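Local structure of terminal oxygenase component of carbazole 1,9a-dioxygenase (Nocardioides aromaticivorans, 3GCF) at residues 37-42 with 59-64; 133-138 with 149-154; 144-149 with 376-381; 319-324 with 328-333. The protein acts as the terminal oxygenase of carbazole 1,9a-dioxygenase, probably passing electrons from ferredoxin through its Rieske [2Fe-2S] cluster to a mononuclear iron that activates oxygen. All blocks are in the same frame, centred on the assembly; numbering follows the deposited sequence.

Contact 1. Residues 37-42 with 59-64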
loop_
_atom_site.group_PDB
_atom_site.type_symbol
_atom_site.label_atom_id
_atom_site.label_comp_id
_atom_site.label_asym_id
_atom_site.label_seq_id
_atom_site.Cartn_x
_atom_site.Cartn_y
_atom_site.Cartn_z
ATOM N N PRO A 37 27.264 -4.217 -9.650
ATOM C CA PRO A 37 27.058 -5.663 -9.525
ATOM C C PRO A 37 25.568 -5.985 -9.629
ATOM O O PRO A 37 24.727 -5.210 -9.173
ATOM C CB PRO A 37 27.623 -5.974 -8.140
ATOM C CG PRO A 37 27.380 -4.694 -7.381
ATOM C CD PRO A 37 27.772 -3.644 -8.392
ATOM N N ALA A 38 25.245 -7.124 -10.231
ATOM C CA ALA A 38 23.855 -7.537 -10.392
ATOM C C ALA A 38 23.571 -8.817 -9.619
ATOM O O ALA A 38 22.490 -9.000 -9.063
ATOM C CB ALA A 38 23.545 -7.759 -11.875
ATOM N N ALA A 39 24.554 -9.703 -9.583
ATOM C CA ALA A 39 24.386 -10.979 -8.916
ATOM C C ALA A 39 25.733 -11.661 -8.815
ATOM O O ALA A 39 26.748 -11.121 -9.253
ATOM C CB ALA A 39 23.432 -11.850 -9.727
ATOM N N PHE A 40 25.736 -12.853 -8.234
ATOM C CA PHE A 40 26.957 -13.628 -8.119
ATOM C C PHE A 40 26.955 -14.638 -9.252
ATOM O O PHE A 40 25.908 -15.178 -9.615
ATOM C CB PHE A 40 27.016 -14.313 -6.758
ATOM C CG PHE A 40 27.276 -13.360 -5.637
ATOM C CD1 PHE A 40 28.570 -12.923 -5.370
ATOM C CD2 PHE A 40 26.220 -12.823 -4.904
ATOM C CE1 PHE A 40 28.812 -11.959 -4.391
ATOM C CE2 PHE A 40 26.450 -11.859 -3.924
ATOM C CZ PHE A 40 27.747 -11.425 -3.668
ATOM N N ASP A 41 28.130 -14.879 -9.817
ATOM C CA ASP A 41 28.263 -15.800 -10.930
ATOM C C ASP A 41 27.656 -17.178 -10.670
ATOM O O ASP A 41 27.038 -17.768 -11.560
ATOM C CB ASP A 41 29.736 -15.951 -11.305
ATOM C CG ASP A 41 29.924 -16.654 -12.630
ATOM O OD1 ASP A 41 29.338 -16.202 -13.638
ATOM O OD2 ASP A 41 30.657 -17.656 -12.666
ATOM N N HIS A 42 27.818 -17.689 -9.454
ATOM C CA HIS A 42 27.291 -19.009 -9.137
ATOM C C HIS A 42 25.769 -19.090 -9.017
ATOM O O HIS A 42 25.217 -20.161 -8.799
ATOM C CB HIS A 42 27.979 -19.553 -7.878
ATOM C CG HIS A 42 29.424 -19.897 -8.098
ATOM N ND1 HIS A 42 30.238 -20.397 -7.102
ATOM C CD2 HIS A 42 30.198 -19.814 -9.208
ATOM C CE1 HIS A 42 31.449 -20.606 -7.589
ATOM N NE2 HIS A 42 31.451 -20.260 -8.865
ATOM N N VAL A 59 16.199 -6.046 -15.418
ATOM C CA VAL A 59 17.128 -6.769 -16.262
ATOM C C VAL A 59 16.982 -8.267 -16.064
ATOM O O VAL A 59 16.732 -8.729 -14.954
ATOM C CB VAL A 59 18.587 -6.372 -15.929
ATOM C CG1 VAL A 59 19.550 -7.074 -16.875
ATOM C CG2 VAL A 59 18.743 -4.852 -16.008
ATOM N N LEU A 60 17.141 -9.018 -17.145
ATOM C CA LEU A 60 17.052 -10.467 -17.080
ATOM C C LEU A 60 18.436 -11.043 -17.352
ATOM O O LEU A 60 19.053 -10.738 -18.377
ATOM C CB LEU A 60 16.066 -10.992 -18.128
ATOM C CG LEU A 60 15.860 -12.509 -18.157
ATOM C CD1 LEU A 60 15.112 -12.942 -16.906
ATOM C CD2 LEU A 60 15.075 -12.904 -19.408
ATOM N N LEU A 61 18.926 -11.869 -16.435
ATOM C CA LEU A 61 20.233 -12.484 -16.609
ATOM C C LEU A 61 20.093 -13.970 -16.889
ATOM O O LEU A 61 19.184 -14.620 -16.383
ATOM C CB LEU A 61 21.086 -12.316 -15.345
ATOM C CG LEU A 61 21.326 -10.920 -14.764
ATOM C CD1 LEU A 61 22.083 -11.060 -13.451
ATOM C CD2 LEU A 61 22.106 -10.063 -15.747
ATOM N N THR A 62 21.001 -14.505 -17.695
ATOM C CA THR A 62 21.006 -15.929 -17.991
ATOM C C THR A 62 22.407 -16.308 -18.446
ATOM O O THR A 62 23.236 -15.433 -18.712
ATOM C CB THR A 62 20.000 -16.291 -19.106
ATOM O OG1 THR A 62 19.954 -17.713 -19.254
ATOM C CG2 THR A 62 20.415 -15.671 -20.435
ATOM N N ARG A 63 22.691 -17.606 -18.495
ATOM C CA ARG A 63 23.990 -18.062 -18.975
ATOM C C ARG A 63 23.718 -18.831 -20.269
ATOM O O ARG A 63 22.991 -19.829 -20.274
ATOM C CB ARG A 63 24.680 -18.972 -17.955
ATOM C CG ARG A 63 26.105 -19.371 -18.352
ATOM C CD ARG A 63 26.725 -20.346 -17.353
ATOM N NE ARG A 63 26.873 -19.763 -16.018
ATOM C CZ ARG A 63 27.785 -18.849 -15.688
ATOM N NH1 ARG A 63 28.648 -18.407 -16.595
ATOM N NH2 ARG A 63 27.823 -18.362 -14.452
ATOM N N ALA A 64 24.284 -18.340 -21.366
ATOM C CA ALA A 64 24.111 -18.958 -22.677
ATOM C C ALA A 64 25.473 -19.367 -23.235
ATOM O O ALA A 64 26.349 -18.522 -23.458
ATOM C CB ALA A 64 23.427 -17.979 -23.621
HETATM O O HOH W 1 30.757 -16.622 -15.982
#

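Contact 2. Residues 133-138 with 149-154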
loop_
_atom_site.group_PDB
_atom_site.type_symbol
_atom_site.label_atom_id
_atom_site.label_comp_id
_atom_site.label_asym_id
_atom_site.label_seq_id
_atom_site.Cartn_x
_atom_site.Cartn_y
_atom_site.Cartn_z
ATOM N N GLN A 133 30.284 -8.176 -17.371
ATOM C CA GLN A 133 31.635 -8.634 -17.091
ATOM C C GLN A 133 31.641 -9.309 -15.736
ATOM O O GLN A 133 31.222 -8.730 -14.734
ATOM C CB GLN A 133 32.659 -7.498 -17.103
ATOM C CG GLN A 133 34.091 -8.038 -17.161
ATOM C CD GLN A 133 35.145 -6.960 -17.306
ATOM O OE1 GLN A 133 34.973 -6.002 -18.063
ATOM N NE2 GLN A 133 36.258 -7.121 -16.593
ATOM N N VAL A 134 32.095 -10.551 -15.719
ATOM C CA VAL A 134 32.164 -11.314 -14.488
ATOM C C VAL A 134 33.582 -11.217 -13.937
ATOM O O VAL A 134 34.553 -11.470 -14.647
ATOM C CB VAL A 134 31.791 -12.787 -14.744
ATOM C CG1 VAL A 134 31.920 -13.594 -13.465
ATOM C CG2 VAL A 134 30.361 -12.869 -15.264
ATOM N N ALA A 135 33.700 -10.826 -12.674
ATOM C CA ALA A 135 35.008 -10.705 -12.050
ATOM C C ALA A 135 34.917 -11.059 -10.575
ATOM O O ALA A 135 34.026 -10.586 -9.868
ATOM C CB ALA A 135 35.551 -9.291 -12.222
ATOM N N GLN A 136 35.840 -11.902 -10.126
ATOM C CA GLN A 136 35.891 -12.332 -8.739
ATOM C C GLN A 136 34.562 -12.935 -8.308
ATOM O O GLN A 136 34.097 -12.699 -7.193
ATOM C CB GLN A 136 36.253 -11.145 -7.841
ATOM C CG GLN A 136 37.544 -10.450 -8.249
ATOM C CD GLN A 136 38.780 -11.302 -7.999
ATOM O OE1 GLN A 136 38.808 -12.489 -8.315
ATOM N NE2 GLN A 136 39.814 -10.688 -7.440
ATOM N N GLY A 137 33.954 -13.711 -9.201
ATOM C CA GLY A 137 32.691 -14.355 -8.894
ATOM C C GLY A 137 31.492 -13.426 -8.872
ATOM O O GLY A 137 30.391 -13.836 -8.491
ATOM N N VAL A 138 31.689 -12.178 -9.285
ATOM C CA VAL A 138 30.589 -11.224 -9.294
ATOM C C VAL A 138 30.195 -10.798 -10.699
ATOM O O VAL A 138 31.044 -10.468 -11.524
ATOM C CB VAL A 138 30.929 -9.957 -8.478
ATOM C CG1 VAL A 138 29.749 -9.005 -8.487
ATOM C CG2 VAL A 138 31.276 -10.343 -7.047
ATOM N N HIS A 149 33.502 1.574 -19.992
ATOM C CA HIS A 149 34.918 1.837 -19.783
ATOM C C HIS A 149 35.408 0.646 -18.958
ATOM O O HIS A 149 34.631 -0.258 -18.654
ATOM C CB HIS A 149 35.127 3.145 -19.014
ATOM C CG HIS A 149 34.243 3.289 -17.813
ATOM N ND1 HIS A 149 33.080 4.029 -17.832
ATOM C CD2 HIS A 149 34.324 2.747 -16.576
ATOM C CE1 HIS A 149 32.482 3.936 -16.657
ATOM N NE2 HIS A 149 33.216 3.161 -15.877
ATOM N N ALA A 150 36.687 0.644 -18.598
ATOM C CA ALA A 150 37.263 -0.451 -17.829
ATOM C C ALA A 150 36.560 -0.655 -16.492
ATOM O O ALA A 150 36.320 0.301 -15.756
ATOM C CB ALA A 150 38.750 -0.199 -17.598
ATOM N N LEU A 151 36.246 -1.912 -16.187
ATOM C CA LEU A 151 35.578 -2.274 -14.942
ATOM C C LEU A 151 36.348 -1.772 -13.720
ATOM O O LEU A 151 35.747 -1.321 -12.742
ATOM C CB LEU A 151 35.427 -3.803 -14.853
ATOM C CG LEU A 151 34.865 -4.380 -13.548
ATOM C CD1 LEU A 151 33.464 -3.847 -13.326
ATOM C CD2 LEU A 151 34.856 -5.906 -13.599
ATOM N N SER A 152 37.675 -1.854 -13.787
ATOM C CA SER A 152 38.549 -1.439 -12.690
ATOM C C SER A 152 38.349 0.005 -12.266
ATOM O O SER A 152 38.723 0.390 -11.160
ATOM C CB SER A 152 40.015 -1.639 -13.080
ATOM O OG SER A 152 40.375 -0.784 -14.149
ATOM N N GLU A 153 37.768 0.806 -13.145
ATOM C CA GLU A 153 37.536 2.206 -12.839
ATOM C C GLU A 153 36.379 2.424 -11.867
ATOM O O GLU A 153 36.249 3.506 -11.288
ATOM C CB GLU A 153 37.287 2.983 -14.140
ATOM C CG GLU A 153 38.560 3.271 -14.929
ATOM C CD GLU A 153 38.296 3.947 -16.262
ATOM O OE1 GLU A 153 37.410 4.824 -16.335
ATOM O OE2 GLU A 153 38.986 3.609 -17.244
ATOM N N ASP A 154 35.547 1.398 -11.684
ATOM C CA ASP A 154 34.394 1.491 -10.791
ATOM C C ASP A 154 34.491 0.569 -9.585
ATOM O O ASP A 154 33.474 0.212 -8.981
ATOM C CB ASP A 154 33.101 1.183 -11.554
ATOM C CG ASP A 154 32.800 2.210 -12.625
ATOM O OD1 ASP A 154 33.103 3.404 -12.406
ATOM O OD2 ASP A 154 32.247 1.828 -13.679
HETATM O O HOH W 2 36.662 -3.894 -18.044
#

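Contact 3. Residues 144-149 with 376-381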
loop_
_atom_site.group_PDB
_atom_site.type_symbol
_atom_site.label_atom_id
_atom_site.label_comp_id
_atom_site.label_asym_id
_atom_site.label_seq_id
_atom_site.Cartn_x
_atom_site.Cartn_y
_atom_site.Cartn_z
ATOM N N GLY A 144 23.794 2.538 -18.423
ATOM C CA GLY A 144 24.013 3.863 -18.976
ATOM C C GLY A 144 24.010 3.843 -20.491
ATOM O O GLY A 144 24.003 2.772 -21.098
ATOM N N ASP A 145 24.030 5.023 -21.108
ATOM C CA ASP A 145 24.016 5.126 -22.563
ATOM C C ASP A 145 25.397 5.124 -23.202
ATOM O O ASP A 145 25.533 4.803 -24.380
ATOM C CB ASP A 145 23.278 6.395 -22.998
ATOM C CG ASP A 145 21.839 6.429 -22.518
ATOM O OD1 ASP A 145 21.091 5.459 -22.785
ATOM O OD2 ASP A 145 21.452 7.432 -21.875
ATOM N N GLU A 146 26.424 5.484 -22.439
ATOM C CA GLU A 146 27.780 5.526 -22.980
ATOM C C GLU A 146 28.346 4.135 -23.212
ATOM O O GLU A 146 27.781 3.139 -22.760
ATOM C CB GLU A 146 28.723 6.270 -22.031
ATOM C CG GLU A 146 28.284 7.661 -21.630
ATOM C CD GLU A 146 29.307 8.338 -20.738
ATOM O OE1 GLU A 146 30.111 7.621 -20.106
ATOM O OE2 GLU A 146 29.302 9.586 -20.658
ATOM N N GLU A 147 29.462 4.071 -23.930
ATOM C CA GLU A 147 30.110 2.795 -24.162
ATOM C C GLU A 147 30.797 2.489 -22.837
ATOM O O GLU A 147 31.244 3.397 -22.134
ATOM C CB GLU A 147 31.161 2.893 -25.268
ATOM C CG GLU A 147 30.655 3.467 -26.577
ATOM C CD GLU A 147 31.631 3.239 -27.718
ATOM O OE1 GLU A 147 32.849 3.456 -27.517
ATOM O OE2 GLU A 147 31.181 2.847 -28.819
ATOM N N PRO A 148 30.888 1.210 -22.473
ATOM C CA PRO A 148 31.534 0.875 -21.206
ATOM C C PRO A 148 33.027 1.165 -21.164
ATOM O O PRO A 148 33.726 1.044 -22.168
ATOM C CB PRO A 148 31.226 -0.611 -21.051
ATOM C CG PRO A 148 31.184 -1.094 -22.473
ATOM C CD PRO A 148 30.411 -0.000 -23.168
ATOM N N HIS A 149 33.502 1.574 -19.992
ATOM C CA HIS A 149 34.918 1.837 -19.783
ATOM C C HIS A 149 35.408 0.646 -18.958
ATOM O O HIS A 149 34.631 -0.258 -18.654
ATOM C CB HIS A 149 35.127 3.145 -19.014
ATOM C CG HIS A 149 34.243 3.289 -17.813
ATOM N ND1 HIS A 149 33.080 4.029 -17.832
ATOM C CD2 HIS A 149 34.324 2.747 -16.576
ATOM C CE1 HIS A 149 32.482 3.936 -16.657
ATOM N NE2 HIS A 149 33.216 3.161 -15.877
ATOM N N ARG A 376 32.109 14.007 -9.814
ATOM C CA ARG A 376 32.628 12.968 -10.696
ATOM C C ARG A 376 31.681 11.864 -11.154
ATOM O O ARG A 376 32.053 11.065 -12.016
ATOM C CB ARG A 376 33.861 12.334 -10.055
ATOM C CG ARG A 376 34.919 13.333 -9.627
ATOM C CD ARG A 376 35.650 13.934 -10.814
ATOM N NE ARG A 376 36.573 14.977 -10.382
ATOM C CZ ARG A 376 37.488 15.546 -11.162
ATOM N NH1 ARG A 376 37.615 15.171 -12.430
ATOM N NH2 ARG A 376 38.276 16.497 -10.675
ATOM N N GLY A 377 30.485 11.785 -10.576
ATOM C CA GLY A 377 29.553 10.759 -11.018
ATOM C C GLY A 377 29.413 10.922 -12.520
ATOM O O GLY A 377 29.089 12.008 -12.983
ATOM N N ARG A 378 29.662 9.868 -13.291
ATOM C CA ARG A 378 29.586 9.973 -14.747
ATOM C C ARG A 378 28.216 10.330 -15.307
ATOM O O ARG A 378 28.119 11.009 -16.326
ATOM C CB ARG A 378 30.081 8.685 -15.400
ATOM C CG ARG A 378 31.593 8.521 -15.383
ATOM C CD ARG A 378 31.939 7.115 -15.810
ATOM N NE ARG A 378 33.358 6.800 -15.715
ATOM C CZ ARG A 378 34.246 7.048 -16.670
ATOM N NH1 ARG A 378 33.867 7.628 -17.802
ATOM N NH2 ARG A 378 35.508 6.684 -16.505
ATOM N N GLY A 379 27.157 9.873 -14.654
ATOM C CA GLY A 379 25.826 10.184 -15.135
ATOM C C GLY A 379 24.826 10.182 -14.002
ATOM O O GLY A 379 24.913 9.357 -13.093
ATOM N N VAL A 380 23.874 11.105 -14.051
ATOM C CA VAL A 380 22.861 11.189 -13.014
ATOM C C VAL A 380 21.529 10.618 -13.473
ATOM O O VAL A 380 21.032 10.945 -14.552
ATOM C CB VAL A 380 22.637 12.650 -12.564
ATOM C CG1 VAL A 380 21.449 12.728 -11.615
ATOM C CG2 VAL A 380 23.892 13.182 -11.884
ATOM N N ARG A 381 20.959 9.752 -12.648
ATOM C CA ARG A 381 19.669 9.159 -12.947
ATOM C C ARG A 381 18.756 9.533 -11.783
ATOM O O ARG A 381 18.937 9.064 -10.657
ATOM C CB ARG A 381 19.797 7.643 -13.082
ATOM C CG ARG A 381 18.512 6.972 -13.517
ATOM C CD ARG A 381 18.747 5.542 -13.965
ATOM N NE ARG A 381 19.461 5.461 -15.237
ATOM C CZ ARG A 381 19.655 4.325 -15.902
ATOM N NH1 ARG A 381 19.189 3.183 -15.410
ATOM N NH2 ARG A 381 20.312 4.323 -17.055
HETATM O O HOH W 3 21.209 1.684 -19.162
HETATM O O HOH W 4 20.421 6.236 -19.626
HETATM O O HOH W 5 30.402 11.272 -18.065
#

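Contact 4. Residues 319-324 with 328-333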
loop_
_atom_site.group_PDB
_atom_site.type_symbol
_atom_site.label_atom_id
_atom_site.label_comp_id
_atom_site.label_asym_id
_atom_site.label_seq_id
_atom_site.Cartn_x
_atom_site.Cartn_y
_atom_site.Cartn_z
ATOM N N VAL A 319 35.003 -22.964 2.895
ATOM C CA VAL A 319 34.480 -23.697 4.047
ATOM C C VAL A 319 34.228 -22.782 5.247
ATOM O O VAL A 319 33.169 -22.860 5.869
ATOM C CB VAL A 319 35.433 -24.842 4.479
ATOM C CG1 VAL A 319 34.969 -25.439 5.811
ATOM C CG2 VAL A 319 35.453 -25.931 3.403
ATOM N N GLU A 320 35.181 -21.915 5.585
ATOM C CA GLU A 320 34.950 -21.029 6.722
ATOM C C GLU A 320 33.892 -19.970 6.420
ATOM O O GLU A 320 33.235 -19.472 7.333
ATOM C CB GLU A 320 36.252 -20.380 7.215
ATOM C CG GLU A 320 37.230 -19.959 6.148
ATOM C CD GLU A 320 38.501 -19.360 6.736
ATOM O OE1 GLU A 320 39.057 -19.952 7.693
ATOM O OE2 GLU A 320 38.945 -18.302 6.235
ATOM N N PHE A 321 33.713 -19.633 5.145
ATOM C CA PHE A 321 32.689 -18.666 4.776
ATOM C C PHE A 321 31.329 -19.275 5.128
ATOM O O PHE A 321 30.488 -18.628 5.754
ATOM C CB PHE A 321 32.732 -18.368 3.278
ATOM C CG PHE A 321 31.752 -17.311 2.843
ATOM C CD1 PHE A 321 32.005 -15.967 3.090
ATOM C CD2 PHE A 321 30.568 -17.664 2.197
ATOM C CE1 PHE A 321 31.098 -14.981 2.700
ATOM C CE2 PHE A 321 29.651 -16.688 1.801
ATOM C CZ PHE A 321 29.917 -15.342 2.053
ATOM N N GLU A 322 31.137 -20.530 4.730
ATOM C CA GLU A 322 29.894 -21.262 4.980
ATOM C C GLU A 322 29.645 -21.563 6.457
ATOM O O GLU A 322 28.523 -21.453 6.945
ATOM C CB GLU A 322 29.918 -22.573 4.193
ATOM C CG GLU A 322 28.812 -23.572 4.535
ATOM C CD GLU A 322 27.429 -23.071 4.182
ATOM O OE1 GLU A 322 27.257 -22.517 3.073
ATOM O OE2 GLU A 322 26.505 -23.242 5.008
ATOM N N GLU A 323 30.701 -21.936 7.167
ATOM C CA GLU A 323 30.598 -22.291 8.574
ATOM C C GLU A 323 30.731 -21.133 9.552
ATOM O O GLU A 323 30.309 -21.256 10.704
ATOM C CB GLU A 323 31.671 -23.333 8.930
ATOM C CG GLU A 323 31.680 -24.568 8.044
ATOM C CD GLU A 323 32.726 -25.580 8.467
ATOM O OE1 GLU A 323 33.672 -25.201 9.190
ATOM O OE2 GLU A 323 32.611 -26.754 8.070
ATOM N N ARG A 324 31.306 -20.017 9.114
ATOM C CA ARG A 324 31.528 -18.912 10.035
ATOM C C ARG A 324 31.317 -17.470 9.556
ATOM O O ARG A 324 30.415 -16.776 10.027
ATOM C CB ARG A 324 32.949 -19.039 10.609
ATOM C CG ARG A 324 33.228 -18.118 11.782
ATOM C CD ARG A 324 34.665 -18.210 12.271
ATOM N NE ARG A 324 34.849 -17.394 13.469
ATOM C CZ ARG A 324 36.016 -16.907 13.879
ATOM N NH1 ARG A 324 37.125 -17.147 13.187
ATOM N NH2 ARG A 324 36.074 -16.172 14.984
ATOM N N ASP A 328 28.018 -15.490 10.999
ATOM C CA ASP A 328 28.519 -14.841 12.211
ATOM C C ASP A 328 28.847 -13.367 12.001
ATOM O O ASP A 328 28.716 -12.563 12.924
ATOM C CB ASP A 328 29.767 -15.551 12.746
ATOM C CG ASP A 328 29.465 -16.920 13.335
ATOM O OD1 ASP A 328 28.270 -17.247 13.518
ATOM O OD2 ASP A 328 30.429 -17.666 13.627
ATOM N N ALA A 329 29.270 -13.004 10.793
ATOM C CA ALA A 329 29.618 -11.612 10.528
ATOM C C ALA A 329 28.703 -10.895 9.533
ATOM O O ALA A 329 28.075 -9.898 9.882
ATOM C CB ALA A 329 31.068 -11.523 10.058
ATOM N N LEU A 330 28.616 -11.389 8.301
ATOM C CA LEU A 330 27.778 -10.714 7.313
ATOM C C LEU A 330 26.348 -10.537 7.828
ATOM O O LEU A 330 25.663 -9.591 7.452
ATOM C CB LEU A 330 27.823 -11.452 5.964
ATOM C CG LEU A 330 29.241 -11.555 5.365
ATOM C CD1 LEU A 330 29.152 -12.000 3.908
ATOM C CD2 LEU A 330 29.960 -10.203 5.442
ATOM N N HIS A 331 25.904 -11.447 8.690
ATOM C CA HIS A 331 24.583 -11.327 9.298
ATOM C C HIS A 331 24.736 -10.888 10.757
ATOM O O HIS A 331 24.212 -9.846 11.161
ATOM C CB HIS A 331 23.817 -12.658 9.250
ATOM C CG HIS A 331 23.280 -12.994 7.893
ATOM N ND1 HIS A 331 22.370 -12.195 7.236
ATOM C CD2 HIS A 331 23.570 -14.009 7.046
ATOM C CE1 HIS A 331 22.127 -12.697 6.038
ATOM N NE2 HIS A 331 22.844 -13.799 5.897
ATOM N N GLY A 332 25.473 -11.683 11.532
ATOM C CA GLY A 332 25.671 -11.401 12.946
ATOM C C GLY A 332 26.168 -10.007 13.284
ATOM O O GLY A 332 25.859 -9.476 14.353
ATOM N N PHE A 333 26.951 -9.416 12.391
ATOM C CA PHE A 333 27.462 -8.077 12.633
ATOM C C PHE A 333 26.692 -7.026 11.841
ATOM O O PHE A 333 26.221 -6.040 12.406
ATOM C CB PHE A 333 28.948 -7.981 12.266
ATOM C CG PHE A 333 29.560 -6.640 12.587
ATOM C CD1 PHE A 333 30.079 -6.379 13.856
ATOM C CD2 PHE A 333 29.571 -5.619 11.635
ATOM C CE1 PHE A 333 30.596 -5.119 14.174
ATOM C CE2 PHE A 333 30.086 -4.354 11.942
ATOM C CZ PHE A 333 30.598 -4.104 13.216
HETATM O O HOH W 6 28.510 -19.468 11.255
#

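Contact 1. Residues 37-42 with 59-64
The curled antiparallel sheet of the Rieske domain brings two strands that are not neighbours face to face here, with Ala38, Ala39 and Asp41 on residues 37-42 meeting Leu61 and Arg63 on residues 59-64. A classic beta bulge prepares the apolar half. Ala38 and Ala39 are both paired with Val139, and both turn their CB atoms toward the opposing strand. A single methyl, Leu61 CD1, fits against the two, 3.9 Å from Ala38 CB and 4.0 Å from Ala39 CB; Met54 and Val141 also pack on Ala38, and Ala70 on Leu61.

Beyond this interior the contact becomes polar. The chain of Arg63 leaves with CG anti to the backbone N and then bends at chi3 (-63°), which carries the guanidinium across to the end of strand 34-40. Its NH2 makes a salt bridge with Asp41 OD1 at 2.8 Å, nearly straight at the hydrogen (164°). The acceptor lies at the guanidinium edge, close to its plane, whereas the carboxylate is met from above, the two planes standing 88° apart. NE and NH1 are also occupied, by Leu44 O and Gly66 O, so the rotation of the group is fixed from several directions. With an alanine in place of Asp41, the guanidinium would probably lose its charged mate and keep only a weak direct bond to residues 37-42, from NH2 to the backbone Asp41 O at 3.1 Å. A water in the guanidinium plane completes the bridge, accepting from Arg63 NH1 at 2.8 Å and donating to Asp41 OD1 at 2.8 Å.

Contact 2. Residues 133-138 with 149-154
This is a small apolar contact with a hydrated rim, in which Leu151 rests against Ala135 and Gln133 where the linking chain after strand 138-143 folds back over the hairpin formed by strands 129-135 and 138-143. The hairpin closes with a type I' turn from Ala135 to Val138, and Leu151 opens a short 3-10 segment at 151-153. With CG anti to the backbone N (chi1 174°), Leu151 reaches toward the hairpin and sets its CD2 methyl 3.7 Å from Ala135 CB. Trp35 and Phe140 also pack on this buried leucine.

Gln133, extended beyond CG, crosses Leu151 at a slant, and its terminal amide lies against both branch and base: NE2 is 3.5 Å from Leu151 CD2 and 3.8 Å from Leu151 CB. A water donates to Gln133 OE1 at 2.7 Å and accepts from Leu151 N, also at 2.7 Å. Within 149-154, His149 NE2 donates to Asp154 OD2 at 2.7 Å, from above the carboxylate plane, and both residues bond to Trp35. Between the two segments the chemistry is apolar and water-mediated, which implies that the leucine supplies the fit while the water satisfies its backbone N-H.

Contact 3. Residues 144-149 with 376-381
Stacking carries most of this surface contact: the Arg378 guanidinium lies flat on one face of the His149 ring, with centres 3.7 Å apart and planes 19° from parallel. The two side chains come from opposite directions. Arg378 is extended from CG to NE, and its CZ sits offset toward the rim of the imidazole, so that the guanidinium centre is over His149 ND1; the closest approach is from NE to His149 CE1, 3.1 Å. The histidine has CG between its own N and carbonyl carbon (chi1 47°), which turns the ring to the arginine, and its NE2 bond to Asp154 helps fix that rotation. Arg378 also makes a cation-pi contact with Trp225 and a salt bridge from NH2 to Glu153, whose charge probably helps balance it.

The 376-381 segment is the tail of the catalytic domain: it leaves helix 364-376 at Gly377, and a short, weakly bonded strand about 379-380 pairs with 31-32, just before the chain enters the Rieske sheet at strand 34-40.

Charge acts at longer range between Glu146 OE1 and Arg378 NH1, 4.4 Å apart and beyond a salt bridge.

The remaining links run through water. One molecule donates to Arg378 O at 2.9 Å and to Glu146 OE2 at 3.3 Å. Another accepts from Gly144 N at 2.8 Å and only weakly from Arg381 NH2. A third donates to Asp145 OD2 at 2.7 Å, with a weak bond from the same NH2, while Arg381 NH1 pairs with Glu57.

Contact 4. Residues 319-324 with 328-333
Two pairs of side chains, Phe321 with Leu330 and Arg324 with Asp328, cross at about right angles along helix 311-331, which has wider pi-type turns at 321-324 and 328-331 and packs on the long antiparallel sheet of the catalytic, Bet v 1-like domain. On the buried side, Leu330 CD1 lies 3.8 Å from Phe321 CE1 and 3.9 Å from Phe321 CZ. The phenyl group is brought toward it because CG is anti to the backbone N (chi1 -176°). Leu304 of the sheet touches both residues, while Leu167 packs on Phe321 and Ile169 on Leu330, so the pair forms part of the helix-to-sheet core. The side chain of Leu330 is about 9 Å from that of Asp337, a ligand of the ferrous iron.

At the more exposed side the backbone gives the direct link, Asp328 N donating to Arg324 O at 2.9 Å, while the side chains meet without a salt bridge. Trp198 of helix 197-201 packs on Arg324, Asp328 and Ala329. Asp328 OD2 stands at the guanidinium edge, near its plane, but Arg324 NE and Asp328 OD2 remain 4.4 Å apart, with guanidinium and carboxylate planes 80° from each other. Their attraction is therefore probably modest, and Arg324 NH2 has a further weak bond to Asn202. Were a leucine to replace Asp328, the backbone bond could persist, but Arg324 would probably be left without its nearby negative charge. The extended arginine runs past the carboxylate, and its aliphatic part is nearest: Arg324 CG is 3.4 Å from Asp328 OD2.

Contacts 1, 2 and 3 form a continuous path, whereas contact 4 stands apart. Contacts 1 and 2 reach the same six-stranded Rieske sheet, their centres 13 Å apart, and touch through a probable hydrogen bond from Asp41 N to Gly137 O. Contact 2 passes into contact 3, centres 15 Å away, by sharing His149 and by the Glu153–Arg378 salt bridge; their segments alternate along the chain. Contact 4, on the helix over the catalytic sheet, falls in sequence between the two segments of contact 3, yet the centres are 35 Å apart. The first three thus join the Rieske sheet, linking chain and C-terminal tail, while the fourth lies toward the iron.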